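Local coordinates for bumblebee peptidoglycan recognition protein SA (Bombus, PDB 5XZ4) that probably recognises bacterial peptidoglycan in insect innate immunity, binding Dap-type peptidoglycans in preference to Lys-type ones, at residues 144-147 with 148-152; 92-96 with 97-101; 123-126 with 127-131; 44-47 with 48-51. All coordinates share one frame; numbering follows the deposited sequence.

Contact 1 of 4, residues 144-147 with 148-152; sequences IGAK and QVTAT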
ATOM      1  N   ILE A 144      -7.183  -4.986   6.824  1.00  9.90           N
ATOM      2  CA  ILE A 144      -6.929  -6.447   6.762  1.00 10.26           C
ATOM      3  C   ILE A 144      -5.620  -6.727   6.039  1.00  9.78           C
ATOM      4  O   ILE A 144      -5.213  -5.939   5.174  1.00 10.25           O
ATOM      5  CB  ILE A 144      -8.095  -7.233   6.118  1.00 11.37           C
ATOM      6  CG1 ILE A 144      -8.431  -6.725   4.727  1.00 11.97           C
ATOM      7  CG2 ILE A 144      -9.339  -7.208   7.011  1.00 12.82           C
ATOM      8  CD1 ILE A 144      -9.403  -7.596   3.958  1.00 14.09           C
ATOM      9  N   GLY A 145      -4.958  -7.836   6.394  1.00  9.86           N
ATOM     10  CA  GLY A 145      -3.794  -8.302   5.606  1.00 10.12           C
ATOM     11  C   GLY A 145      -4.299  -9.007   4.365  1.00 10.22           C
ATOM     12  O   GLY A 145      -5.352  -9.662   4.410  1.00 10.53           O
ATOM     13  N   ALA A 146      -3.541  -8.918   3.266  1.00 10.11           N
ATOM     14  CA  ALA A 146      -3.952  -9.595   2.017  1.00 10.52           C
ATOM     15  C   ALA A 146      -4.287 -11.090   2.174  1.00 10.50           C
ATOM     16  O   ALA A 146      -5.284 -11.575   1.604  1.00 11.23           O
ATOM     17  CB  ALA A 146      -2.880  -9.410   0.946  1.00 10.58           C
ATOM     18  N   LYS A 147      -3.486 -11.784   2.989  1.00 10.94           N
ATOM     19  CA  LYS A 147      -3.647 -13.228   3.194  1.00 12.17           C
ATOM     20  C   LYS A 147      -5.009 -13.614   3.793  1.00 13.27           C
ATOM     21  O   LYS A 147      -5.390 -14.763   3.704  1.00 14.56           O
ATOM     22  CB  LYS A 147      -2.518 -13.800   4.074  1.00 12.83           C
ATOM     23  CG  LYS A 147      -2.423 -13.241   5.497  1.00 14.38           C
ATOM     24  CD  LYS A 147      -1.191 -13.748   6.246  1.00 18.00           C
ATOM     25  CE  LYS A 147      -1.234 -15.248   6.467  1.00 20.49           C
ATOM     26  NZ  LYS A 147       0.035 -15.822   6.990  1.00 24.30           N
ATOM     27  N   GLN A 148      -5.719 -12.663   4.406  1.00 12.21           N
ATOM     28  CA  GLN A 148      -7.037 -12.934   5.007  1.00 12.25           C
ATOM     29  C   GLN A 148      -8.128 -13.094   3.957  1.00 12.41           C
ATOM     30  O   GLN A 148      -9.161 -13.714   4.243  1.00 13.96           O
ATOM     31  CB  GLN A 148      -7.419 -11.797   5.954  1.00 12.01           C
ATOM     32  CG  GLN A 148      -6.536 -11.720   7.172  1.00 12.97           C
ATOM     33  CD  GLN A 148      -6.926 -10.579   8.092  1.00 12.32           C
ATOM     34  OE1 GLN A 148      -6.172  -9.631   8.280  1.00 12.22           O
ATOM     35  NE2 GLN A 148      -8.114 -10.690   8.699  1.00 13.34           N
ATOM     36  N   VAL A 149      -7.905 -12.545   2.748  1.00 11.88           N
ATOM     37  CA  VAL A 149      -8.920 -12.539   1.677  1.00 13.46           C
ATOM     38  C   VAL A 149      -8.493 -13.106   0.318  1.00 13.86           C
ATOM     39  O   VAL A 149      -9.325 -13.207  -0.583  1.00 14.32           O
ATOM     40  CB  VAL A 149      -9.553 -11.145   1.467  1.00 13.94           C
ATOM     41  CG1 VAL A 149     -10.358 -10.753   2.699  1.00 15.84           C
ATOM     42  CG2 VAL A 149      -8.510 -10.092   1.089  1.00 14.25           C
ATOM     43  N   THR A 150      -7.202 -13.398   0.164  1.00 13.84           N
ATOM     44  CA  THR A 150      -6.682 -13.999  -1.064  1.00 13.80           C
ATOM     45  C   THR A 150      -5.634 -15.039  -0.703  1.00 13.48           C
ATOM     46  O   THR A 150      -5.041 -15.000   0.383  1.00 14.82           O
ATOM     47  CB  THR A 150      -6.002 -12.945  -1.979  1.00 14.76           C
ATOM     48  OG1 THR A 150      -4.987 -12.243  -1.241  1.00 14.57           O
ATOM     49  CG2 THR A 150      -7.002 -11.961  -2.571  1.00 15.46           C
ATOM     50  N   ALA A 151      -5.383 -15.958  -1.643  1.00 14.40           N
ATOM     51  CA  ALA A 151      -4.353 -16.981  -1.447  1.00 16.35           C
ATOM     52  C   ALA A 151      -2.985 -16.385  -1.725  1.00 15.66           C
ATOM     53  O   ALA A 151      -2.572 -16.259  -2.891  1.00 15.20           O
ATOM     54  CB  ALA A 151      -4.613 -18.201  -2.327  1.00 17.44           C
ATOM     55  N   THR A 152      -2.316 -15.969  -0.647  1.00 13.56           N
ATOM     56  CA  THR A 152      -1.027 -15.284  -0.706  1.00 14.86           C
ATOM     57  C   THR A 152      -0.372 -15.357   0.669  1.00 14.59           C
ATOM     58  O   THR A 152      -1.079 -15.519   1.690  1.00 16.12           O
ATOM     59  CB  THR A 152      -1.190 -13.802  -1.115  1.00 14.08           C
ATOM     60  OG1 THR A 152       0.110 -13.232  -1.293  1.00 13.81           O
ATOM     61  CG2 THR A 152      -2.011 -12.968  -0.075  1.00 14.29           C
TER
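Gln148 turns its amide back along the end of strand 141-145, and its OE1 accepts from Gly145 N at 2.9 Å. The N-H points well at the oxygen (161°) but arrives from above the amide plane. Beyond CG the glutamine is fully extended (chi2 180°), which carries the amide past Gly145 O to the flank of Ile144, where OE1 lies 3.8 Å from Ile144 CB. OE1 also accepts from Trp169 NE1 and Gln160 NE2, and NE2 donates to Val170 O, fixing the rotation of the amide. A leucine in its place would probably leave the donors of Gly145, Gln160 and Trp169 without their common acceptor. The backbone leaves the sheet here through two successive i to i+3 bonds, Gln148 N to Gly145 O and Val149 N to Ala146 O, the latter 3.0 Å long. This is the outermost parallel strand of an amidase-type fold, and its turn leads toward helix 157-163. Ala146 O is gripped by three donors, since Thr150 N comes in at 3.0 Å and Thr150 OG1 at 2.9 Å; the two amides and the hydroxyl together tie the turn to one carbonyl. Ile144 meets Val149 at about a right angle, CD1 lying 3.5 Å from Val149 CG1. Lys147 takes part through the root of its chain: its CB touches Thr152 O at 3.3 Å, while Thr152 CG2 packs on Lys147 N at 3.6 Å. Farther out, the lysine side chain bends at chi3 and meets Ser157 and Gln160 of helix 157-163.

Contact 2 of 4, residues 92-96 with 97-101; sequences GAHTI and GYNKK. With SO4 (sulfate ion), chain C.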
ATOM      1  N   GLY A  92      -7.540  -0.667  -7.830  1.00  9.54           N
ATOM      2  CA  GLY A  92      -6.226  -1.285  -7.645  1.00  8.76           C
ATOM      3  C   GLY A  92      -5.903  -2.424  -8.598  1.00  9.02           C
ATOM      4  O   GLY A  92      -6.779  -2.898  -9.332  1.00  9.46           O
ATOM      5  N   ALA A  93      -4.632  -2.848  -8.544  1.00  7.70           N
ATOM      6  CA  ALA A  93      -4.249  -4.177  -9.068  1.00  8.42           C
ATOM      7  C   ALA A  93      -3.355  -4.813  -8.019  1.00  8.93           C
ATOM      8  O   ALA A  93      -2.182  -5.154  -8.252  1.00 10.69           O
ATOM      9  CB  ALA A  93      -3.551  -4.088 -10.432  1.00  9.51           C
ATOM     10  N   HIS A  94      -3.904  -4.929  -6.810  1.00  8.64           N
ATOM     11  CA  HIS A  94      -3.185  -5.467  -5.668  1.00  8.01           C
ATOM     12  C   HIS A  94      -3.905  -6.643  -4.959  1.00  8.03           C
ATOM     13  O   HIS A  94      -3.222  -7.488  -4.374  1.00  9.35           O
ATOM     14  CB  HIS A  94      -2.852  -4.354  -4.643  1.00  8.24           C
ATOM     15  CG  HIS A  94      -4.010  -3.471  -4.281  1.00  7.85           C
ATOM     16  ND1 HIS A  94      -4.980  -3.842  -3.365  1.00  8.25           N
ATOM     17  CD2 HIS A  94      -4.345  -2.227  -4.713  1.00  7.73           C
ATOM     18  CE1 HIS A  94      -5.866  -2.865  -3.272  1.00  8.38           C
ATOM     19  NE2 HIS A  94      -5.518  -1.872  -4.074  1.00  7.90           N
ATOM     20  N   THR A  95      -5.247  -6.657  -4.954  1.00  8.58           N
ATOM     21  CA  THR A  95      -6.004  -7.616  -4.129  1.00  9.05           C
ATOM     22  C   THR A  95      -7.250  -8.051  -4.905  1.00  9.80           C
ATOM     23  O   THR A  95      -8.280  -7.341  -4.901  1.00 11.08           O
ATOM     24  CB  THR A  95      -6.418  -6.982  -2.789  1.00  9.31           C
ATOM     25  OG1 THR A  95      -5.318  -6.292  -2.202  1.00  8.53           O
ATOM     26  CG2 THR A  95      -6.930  -8.059  -1.818  1.00 10.85           C
ATOM     27  N   ILE A  96      -7.159  -9.210  -5.562  1.00 11.44           N
ATOM     28  CA  ILE A  96      -8.283  -9.731  -6.358  1.00 13.14           C
ATOM     29  C   ILE A  96      -9.522  -9.849  -5.453  1.00 13.21           C
ATOM     30  O   ILE A  96      -9.427 -10.312  -4.313  1.00 16.27           O
ATOM     31  CB  ILE A  96      -7.940 -11.071  -7.085  1.00 16.35           C
ATOM     32  CG1 ILE A  96      -6.880 -10.800  -8.172  1.00 18.13           C
ATOM     33  CG2 ILE A  96      -9.192 -11.733  -7.682  1.00 19.88           C
ATOM     34  CD1 ILE A  96      -6.334 -12.021  -8.908  1.00 22.53           C
ATOM     35  N   GLY A  97     -10.646  -9.337  -5.946  1.00 13.30           N
ATOM     36  CA  GLY A  97     -11.889  -9.311  -5.182  1.00 14.25           C
ATOM     37  C   GLY A  97     -12.119  -8.052  -4.365  1.00 14.19           C
ATOM     38  O   GLY A  97     -13.231  -7.832  -3.901  1.00 15.33           O
ATOM     39  N   TYR A  98     -11.070  -7.241  -4.175  1.00 12.85           N
ATOM     40  CA  TYR A  98     -11.110  -6.030  -3.339  1.00 12.44           C
ATOM     41  C   TYR A  98     -10.582  -4.791  -4.045  1.00 11.22           C
ATOM     42  O   TYR A  98     -10.574  -3.710  -3.441  1.00 11.35           O
ATOM     43  CB  TYR A  98     -10.337  -6.234  -2.028  1.00 12.53           C
ATOM     44  CG  TYR A  98     -11.106  -7.137  -1.087  1.00 12.86           C
ATOM     45  CD1 TYR A  98     -11.146  -8.534  -1.295  1.00 13.98           C
ATOM     46  CD2 TYR A  98     -11.840  -6.597  -0.015  1.00 13.11           C
ATOM     47  CE1 TYR A  98     -11.905  -9.368  -0.459  1.00 15.42           C
ATOM     48  CE2 TYR A  98     -12.600  -7.432   0.830  1.00 14.84           C
ATOM     49  CZ  TYR A  98     -12.615  -8.805   0.605  1.00 16.12           C
ATOM     50  OH  TYR A  98     -13.359  -9.648   1.434  1.00 18.28           O
ATOM     51  N   ASN A  99     -10.180  -4.907  -5.309  1.00 11.76           N
ATOM     52  CA  ASN A  99      -9.591  -3.764  -6.045  1.00 11.41           C
ATOM     53  C   ASN A  99     -10.528  -2.574  -6.250  1.00 11.98           C
ATOM     54  O   ASN A  99     -10.063  -1.447  -6.442  1.00 11.60           O
ATOM     55  CB  ASN A  99      -8.998  -4.225  -7.384  1.00 11.16           C
ATOM     56  CG  ASN A  99      -7.695  -4.981  -7.211  1.00 11.25           C
ATOM     57  OD1 ASN A  99      -6.818  -4.579  -6.440  1.00 10.13           O
ATOM     58  ND2 ASN A  99      -7.547  -6.077  -7.961  1.00 11.53           N
ATOM     59  N   LYS A 100     -11.843  -2.815  -6.157  1.00 12.34           N
ATOM     60  CA  LYS A 100     -12.843  -1.749  -6.309  1.00 12.91           C
ATOM     61  C   LYS A 100     -13.383  -1.207  -4.975  1.00 13.53           C
ATOM     62  O   LYS A 100     -14.246  -0.299  -4.963  1.00 15.41           O
ATOM     63  CB  LYS A 100     -13.994  -2.214  -7.224  1.00 15.49           C
ATOM     64  CG  LYS A 100     -13.555  -2.682  -8.599  1.00 15.74           C
ATOM     65  CD  LYS A 100     -14.746  -2.805  -9.536  1.00 20.10           C
ATOM     66  CE  LYS A 100     -14.686  -4.051 -10.402  1.00 24.94           C
ATOM     67  NZ  LYS A 100     -13.512  -4.134 -11.297  1.00 31.31           N
ATOM     68  N   LYS A 101     -12.898  -1.740  -3.860  1.00 12.76           N
ATOM     69  CA  LYS A 101     -13.445  -1.368  -2.558  1.00 13.16           C
ATOM     70  C   LYS A 101     -12.400  -1.197  -1.470  1.00 12.07           C
ATOM     71  O   LYS A 101     -12.694  -1.276  -0.277  1.00 11.95           O
ATOM     72  CB  LYS A 101     -14.611  -2.294  -2.148  1.00 15.36           C
ATOM     73  CG  LYS A 101     -14.286  -3.780  -2.104  1.00 15.89           C
ATOM     74  CD  LYS A 101     -15.475  -4.586  -1.594  1.00 18.05           C
ATOM     75  CE  LYS A 101     -15.164  -6.066  -1.641  1.00 19.58           C
ATOM     76  NZ  LYS A 101     -16.381  -6.875  -1.362  1.00 22.96           N
TER
HETATM   77  S   SO4 C 201     -11.238  -7.186  -8.747  1.00 23.97           S
HETATM   78  O1  SO4 C 201     -10.151  -6.529  -9.518  1.00 25.65           O
HETATM   79  O2  SO4 C 201     -11.281  -6.740  -7.342  1.00 22.77           O
HETATM   80  O3  SO4 C 201     -12.559  -6.931  -9.373  1.00 27.25           O
HETATM   81  O4  SO4 C 201     -10.990  -8.651  -8.780  1.00 26.39           O
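Gly92 gives its N-H to Asn99 O, a nearly straight bond of 3.0 Å (169°). Asn99 CB and CG lie against Gly92 O, and a side chain on Gly92 would run into both Asn99 OD1 and the His94 ring. Past Ala93, the backbone N of His94 donates to Asn99 OD1 at 3.0 Å. Asn99 CG lies beside its own backbone N (chi1 -74°), which brings the amide within reach of the N-H groups of His94 and Thr95. The same oxygen sits over the centre of the imidazole, 3.6 Å above its plane, with ring and amide turned 84° apart. Thr95 N is the second donor to OD1, also at 3.0 Å, and comes from the opposite face of the amide from His94 N, so the amide oxygen is held between two consecutive backbone donors. Thr95 OG1, in the plane of the imidazole at its edge, is hydrogen-bonded to His94 ND1 at 2.7 Å and to His37 NE2 as well. Thr95 O accepts from Tyr98 N, and Thr95 CG2 meets Tyr98 CB. Ile96 O lies at the edge of the Tyr98 ring, near its plane. In a sulfate, probably from the crystallisation liquor, O4 accepts from Gly97 N (2.9 Å), O1 from Asn99 ND2 (3.1 Å) and O2 from Asn99 N. A type I turn from Tyr98 to Lys101 follows. The loop links strand 82-84 to strand 102-107 and rests on strand 31-38, where Thr95 meets Ile35, Lys101 meets Pro32 and the Tyr98 ring packs edge-to-face with Tyr33.

Contact 3 of 4, residues 123-126 with 127-131; sequences AAHA and LIHCG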
ATOM      1  N   ALA A 123       4.259   5.427   9.661  1.00 10.66           N
ATOM      2  CA  ALA A 123       3.852   6.095   8.413  1.00  9.94           C
ATOM      3  C   ALA A 123       2.538   5.529   7.870  1.00  9.02           C
ATOM      4  O   ALA A 123       1.628   6.274   7.469  1.00  9.82           O
ATOM      5  CB  ALA A 123       4.954   6.000   7.352  1.00 11.03           C
ATOM      6  N   ALA A 124       2.422   4.203   7.862  1.00  9.02           N
ATOM      7  CA  ALA A 124       1.184   3.581   7.385  1.00  8.60           C
ATOM      8  C   ALA A 124      -0.024   3.910   8.283  1.00  8.29           C
ATOM      9  O   ALA A 124      -1.115   4.215   7.773  1.00  8.66           O
ATOM     10  CB  ALA A 124       1.361   2.080   7.295  1.00  9.25           C
ATOM     11  N   HIS A 125       0.179   3.853   9.591  1.00  8.34           N
ATOM     12  CA  HIS A 125      -0.963   4.126  10.489  1.00  8.61           C
ATOM     13  C   HIS A 125      -1.369   5.602  10.401  1.00  8.70           C
ATOM     14  O   HIS A 125      -2.569   5.904  10.418  1.00  9.85           O
ATOM     15  CB  HIS A 125      -0.627   3.714  11.915  1.00  9.11           C
ATOM     16  CG  HIS A 125      -1.818   3.455  12.784  1.00  9.47           C
ATOM     17  ND1 HIS A 125      -2.999   2.880  12.354  1.00 10.85           N
ATOM     18  CD2 HIS A 125      -1.954   3.657  14.118  1.00  8.58           C
ATOM     19  CE1 HIS A 125      -3.812   2.749  13.403  1.00  9.35           C
ATOM     20  NE2 HIS A 125      -3.194   3.210  14.472  1.00 10.89           N
ATOM     21  N   ALA A 126      -0.384   6.496  10.237  1.00  8.83           N
ATOM     22  CA  ALA A 126      -0.661   7.942  10.081  1.00  9.66           C
ATOM     23  C   ALA A 126      -1.402   8.192   8.763  1.00  9.93           C
ATOM     24  O   ALA A 126      -2.331   9.017   8.694  1.00 10.67           O
ATOM     25  CB  ALA A 126       0.619   8.770  10.171  1.00 10.89           C
ATOM     26  N   LEU A 127      -1.034   7.447   7.711  1.00  9.94           N
ATOM     27  CA  LEU A 127      -1.755   7.524   6.447  1.00  9.13           C
ATOM     28  C   LEU A 127      -3.229   7.094   6.588  1.00  9.32           C
ATOM     29  O   LEU A 127      -4.138   7.750   6.063  1.00 10.26           O
ATOM     30  CB  LEU A 127      -1.050   6.649   5.372  1.00  9.46           C
ATOM     31  CG  LEU A 127      -1.627   6.691   3.942  1.00  9.62           C
ATOM     32  CD1 LEU A 127      -1.470   8.078   3.325  1.00  9.73           C
ATOM     33  CD2 LEU A 127      -1.042   5.583   3.048  1.00 10.36           C
ATOM     34  N   ILE A 128      -3.475   5.995   7.320  1.00  9.40           N
ATOM     35  CA  ILE A 128      -4.835   5.524   7.563  1.00 10.31           C
ATOM     36  C   ILE A 128      -5.590   6.585   8.384  1.00 10.67           C
ATOM     37  O   ILE A 128      -6.720   6.936   8.042  1.00 11.28           O
ATOM     38  CB  ILE A 128      -4.828   4.133   8.239  1.00  9.94           C
ATOM     39  CG1 ILE A 128      -4.295   3.075   7.258  1.00 10.82           C
ATOM     40  CG2 ILE A 128      -6.227   3.754   8.705  1.00 10.95           C
ATOM     41  CD1 ILE A 128      -3.847   1.815   7.936  1.00 11.47           C
ATOM     42  N   HIS A 129      -4.969   7.119   9.442  1.00 10.51           N
ATOM     43  CA  HIS A 129      -5.619   8.166  10.244  1.00 12.77           C
ATOM     44  C   HIS A 129      -5.934   9.411   9.438  1.00 14.01           C
ATOM     45  O   HIS A 129      -7.015   9.970   9.608  1.00 14.60           O
ATOM     46  CB  HIS A 129      -4.784   8.475  11.468  1.00 13.06           C
ATOM     47  CG  HIS A 129      -4.964   7.460  12.548  1.00 15.39           C
ATOM     48  ND1 HIS A 129      -4.774   7.750  13.882  1.00 19.80           N
ATOM     49  CD2 HIS A 129      -5.379   6.166  12.498  1.00 17.51           C
ATOM     50  CE1 HIS A 129      -5.000   6.665  14.602  1.00 19.53           C
ATOM     51  NE2 HIS A 129      -5.407   5.705  13.794  1.00 18.32           N
ATOM     52  N   CYS A 130      -5.005   9.830   8.574  1.00 14.93           N
ATOM     53  CA  CYS A 130      -5.177  10.958   7.661  1.00 18.13           C
ATOM     54  C   CYS A 130      -6.380  10.731   6.775  1.00 15.73           C
ATOM     55  O   CYS A 130      -7.239  11.613   6.651  1.00 17.23           O
ATOM     56  CB  CYS A 130      -3.919  11.098   6.789  1.00 21.74           C
ATOM     57  SG  CYS A 130      -4.036  12.224   5.373  1.00 29.77           S
ATOM     58  N   GLY A 131      -6.444   9.546   6.165  1.00 14.55           N
ATOM     59  CA  GLY A 131      -7.513   9.201   5.247  1.00 15.33           C
ATOM     60  C   GLY A 131      -8.874   9.280   5.921  1.00 14.31           C
ATOM     61  O   GLY A 131      -9.826   9.802   5.329  1.00 14.20           O
TER
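Ala126 O receives the N-H of Cys130 at 2.8 Å, the shortest of four consecutive i to i+4 bonds that bind 123-126 to 127-131. Another of them, His129 N to His125 O (2.9 Å, 166°), sets these two residues one turn apart on the same flank. Their rings meet as an edge-to-face pair, the edge of His129 directed at the face of His125, with centroids 4.3 Å apart and planes at 52°. His129 NE2 does the touching: it stands 3.2 Å above the His125 plane, displaced toward the rim, and lies 3.4 Å from His125 CE1. His125 reaches it with CG trans to the backbone N (chi1 -158°), while His129 CG sits beside its own N, and the two side chains cross obliquely. These residues belong to the middle of helix 118-134, an alpha-helix packed on the mixed sheet of the amidase-type fold. Its buried flank carries Ala124, which meets Ile76 and Phe107, and Leu127, which meets Phe74 and Ile105. The His125 ring also stacks on Trp166, and His129 NE2 makes a weak bond to Glu168 OE2, so both imidazoles have partners from the C-terminal region. With an alanine in place of His125, Trp166 would probably lose its stacking partner and the His129 ring would be freer to turn. Farther along, Cys130 CB lies 3.2 Å from Ala126 O, and its SG forms the disulfide with Cys7 that ties the N-terminal segment to this helix.

Contact 4 of 4, residues 44-47 with 48-51; sequences CNTR and SECI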
ATOM      1  N   CYS A  44      14.376  -0.680   1.651  1.00 12.57           N
ATOM      2  CA  CYS A  44      15.045   0.550   1.235  1.00 12.90           C
ATOM      3  C   CYS A  44      15.096   1.480   2.437  1.00 13.54           C
ATOM      4  O   CYS A  44      14.161   1.494   3.238  1.00 13.79           O
ATOM      5  CB  CYS A  44      14.284   1.190   0.060  1.00 12.85           C
ATOM      6  SG  CYS A  44      12.541   1.672   0.382  1.00 14.38           S
ATOM      7  N   ASN A  45      16.170   2.259   2.575  1.00 14.46           N
ATOM      8  CA  ASN A  45      16.397   3.023   3.820  1.00 15.41           C
ATOM      9  C   ASN A  45      16.630   4.528   3.644  1.00 15.81           C
ATOM     10  O   ASN A  45      16.841   5.244   4.625  1.00 18.62           O
ATOM     11  CB  ASN A  45      17.486   2.339   4.661  1.00 19.64           C
ATOM     12  CG  ASN A  45      16.997   1.023   5.261  1.00 22.15           C
ATOM     13  OD1 ASN A  45      16.249   1.017   6.238  1.00 28.11           O
ATOM     14  ND2 ASN A  45      17.398  -0.096   4.660  1.00 27.13           N
ATOM     15  N   THR A  46      16.584   5.008   2.402  1.00 14.56           N
ATOM     16  CA  THR A  46      16.754   6.444   2.100  1.00 14.72           C
ATOM     17  C   THR A  46      15.755   6.781   0.993  1.00 13.26           C
ATOM     18  O   THR A  46      15.306   5.898   0.247  1.00 13.54           O
ATOM     19  CB  THR A  46      18.173   6.813   1.579  1.00 15.66           C
ATOM     20  OG1 THR A  46      18.372   6.188   0.305  1.00 16.01           O
ATOM     21  CG2 THR A  46      19.282   6.401   2.560  1.00 18.62           C
ATOM     22  N   ARG A  47      15.492   8.065   0.819  1.00 14.31           N
ATOM     23  CA  ARG A  47      14.584   8.514  -0.207  1.00 13.96           C
ATOM     24  C   ARG A  47      15.059   8.073  -1.608  1.00 13.38           C
ATOM     25  O   ARG A  47      14.269   7.566  -2.397  1.00 12.77           O
ATOM     26  CB  ARG A  47      14.421  10.022  -0.097  1.00 17.45           C
ATOM     27  CG  ARG A  47      13.287  10.590  -0.896  1.00 18.52           C
ATOM     28  CD  ARG A  47      13.037  12.007  -0.397  1.00 21.94           C
ATOM     29  NE  ARG A  47      12.137  12.660  -1.316  1.00 22.00           N
ATOM     30  CZ  ARG A  47      10.972  13.193  -0.990  1.00 18.64           C
ATOM     31  NH1 ARG A  47      10.518  13.176   0.272  1.00 21.81           N
ATOM     32  NH2 ARG A  47      10.256  13.728  -1.953  1.00 19.98           N
ATOM     33  N   SER A  48      16.343   8.232  -1.904  1.00 14.06           N
ATOM     34  CA  SER A  48      16.863   7.784  -3.195  1.00 14.02           C
ATOM     35  C   SER A  48      16.660   6.264  -3.443  1.00 13.20           C
ATOM     36  O   SER A  48      16.236   5.849  -4.534  1.00 13.36           O
ATOM     37  CB  SER A  48      18.324   8.201  -3.338  1.00 16.40           C
ATOM     38  OG  SER A  48      18.751   7.931  -4.647  1.00 22.11           O
ATOM     39  N   GLU A  49      16.897   5.456  -2.411  1.00 12.90           N
ATOM     40  CA  GLU A  49      16.716   4.000  -2.500  1.00 12.63           C
ATOM     41  C   GLU A  49      15.237   3.644  -2.698  1.00 12.27           C
ATOM     42  O   GLU A  49      14.902   2.745  -3.476  1.00 11.28           O
ATOM     43  CB  GLU A  49      17.209   3.315  -1.232  1.00 16.54           C
ATOM     44  CG  GLU A  49      18.378   2.365  -1.394  1.00 25.22           C
ATOM     45  CD  GLU A  49      19.060   2.123  -0.056  1.00 28.32           C
ATOM     46  OE1 GLU A  49      18.393   1.608   0.851  1.00 24.92           O
ATOM     47  OE2 GLU A  49      20.260   2.452   0.094  1.00 31.34           O
ATOM     48  N   CYS A  50      14.355   4.297  -1.940  1.00 10.87           N
ATOM     49  CA  CYS A  50      12.932   3.975  -2.027  1.00 10.51           C
ATOM     50  C   CYS A  50      12.312   4.435  -3.342  1.00  8.92           C
ATOM     51  O   CYS A  50      11.481   3.723  -3.923  1.00  8.78           O
ATOM     52  CB  CYS A  50      12.221   4.553  -0.827  1.00 11.22           C
ATOM     53  SG  CYS A  50      12.686   3.764   0.752  1.00 12.38           S
ATOM     54  N   ILE A  51      12.770   5.576  -3.872  1.00  9.19           N
ATOM     55  CA  ILE A  51      12.359   6.005  -5.204  1.00  8.92           C
ATOM     56  C   ILE A  51      12.722   4.924  -6.233  1.00  9.73           C
ATOM     57  O   ILE A  51      11.911   4.591  -7.095  1.00  9.75           O
ATOM     58  CB  ILE A  51      12.996   7.388  -5.589  1.00  9.29           C
ATOM     59  CG1 ILE A  51      12.300   8.510  -4.782  1.00 10.54           C
ATOM     60  CG2 ILE A  51      12.967   7.636  -7.113  1.00  9.16           C
ATOM     61  CD1 ILE A  51      12.995   9.863  -4.869  1.00 12.47           C
TER
HETATM   62  O   HOH W   1      19.048  -0.411   2.473  1.00 31.10           O
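Cys44 and Cys50 face each other across the turn and are joined by a disulfide, SG to SG 2.1 Å, with a right-handed chi3 of 99°. Cys44 SG lies between its own backbone N and carbonyl carbon and Cys50 SG beside its N; the bond ties the loop that precedes helix 47-64 to its first turn. Glu49 leans back alongside the same loop: its chi1 of -117° is well away from a staggered value, and the extended chain beyond CG delivers OE1 to Asn45 N at 2.9 Å. The N-H meets the carboxylate from above its plane. A water bridges the side chains of Asn45 and Glu49, accepting from Asn45 ND2 at 2.8 Å and donating to Glu49 OE1 at 2.7 Å, so OE1 is held by a backbone amide and a water together. Thr46 is the N-cap of helix 47-64, its OG1 taking Glu49 N at 3.2 Å. The glutamate does not return a bond to Thr46 N, so the reciprocal half of a capping box is missing, and Thr46 N is buried with no partner in the model. Regular helical bonding starts at once, with Cys50 N to Thr46 O at 2.9 Å and Ile51 N to Arg47 O at 2.9 Å. Arg47 crosses Ile51 at a slant, Arg47 CG 4.0 Å from Ile51 CD1, before its extended chain runs on past Tyr83 of strand 82-84 toward a long, weak ion pair with Glu15.

Along the chain the order is contact 4, contact 2, contact 3, contact 1, all within one amidase-family domain built on a mixed sheet. Contacts 1 and 2 are neighbours, their centres about 11 Å apart: Val149 and Thr150 pack on Thr95, Ile96 and Tyr98, so the turn after strand 141-145 and the loop before strand 102-107 pack directly against each other. Contact 3, on helix 118-134, lies about 20 Å by centres from contacts 1 and 4, touching neither. Contact 4, at the start of helix 47-64, is about 27 Å by centres from contact 1, across the middle of the molecule. Contact 4 holds the Cys44-Cys50 disulfide and contact 3 Cys130 of the bond to Cys7; contacts 1 and 2 hold none.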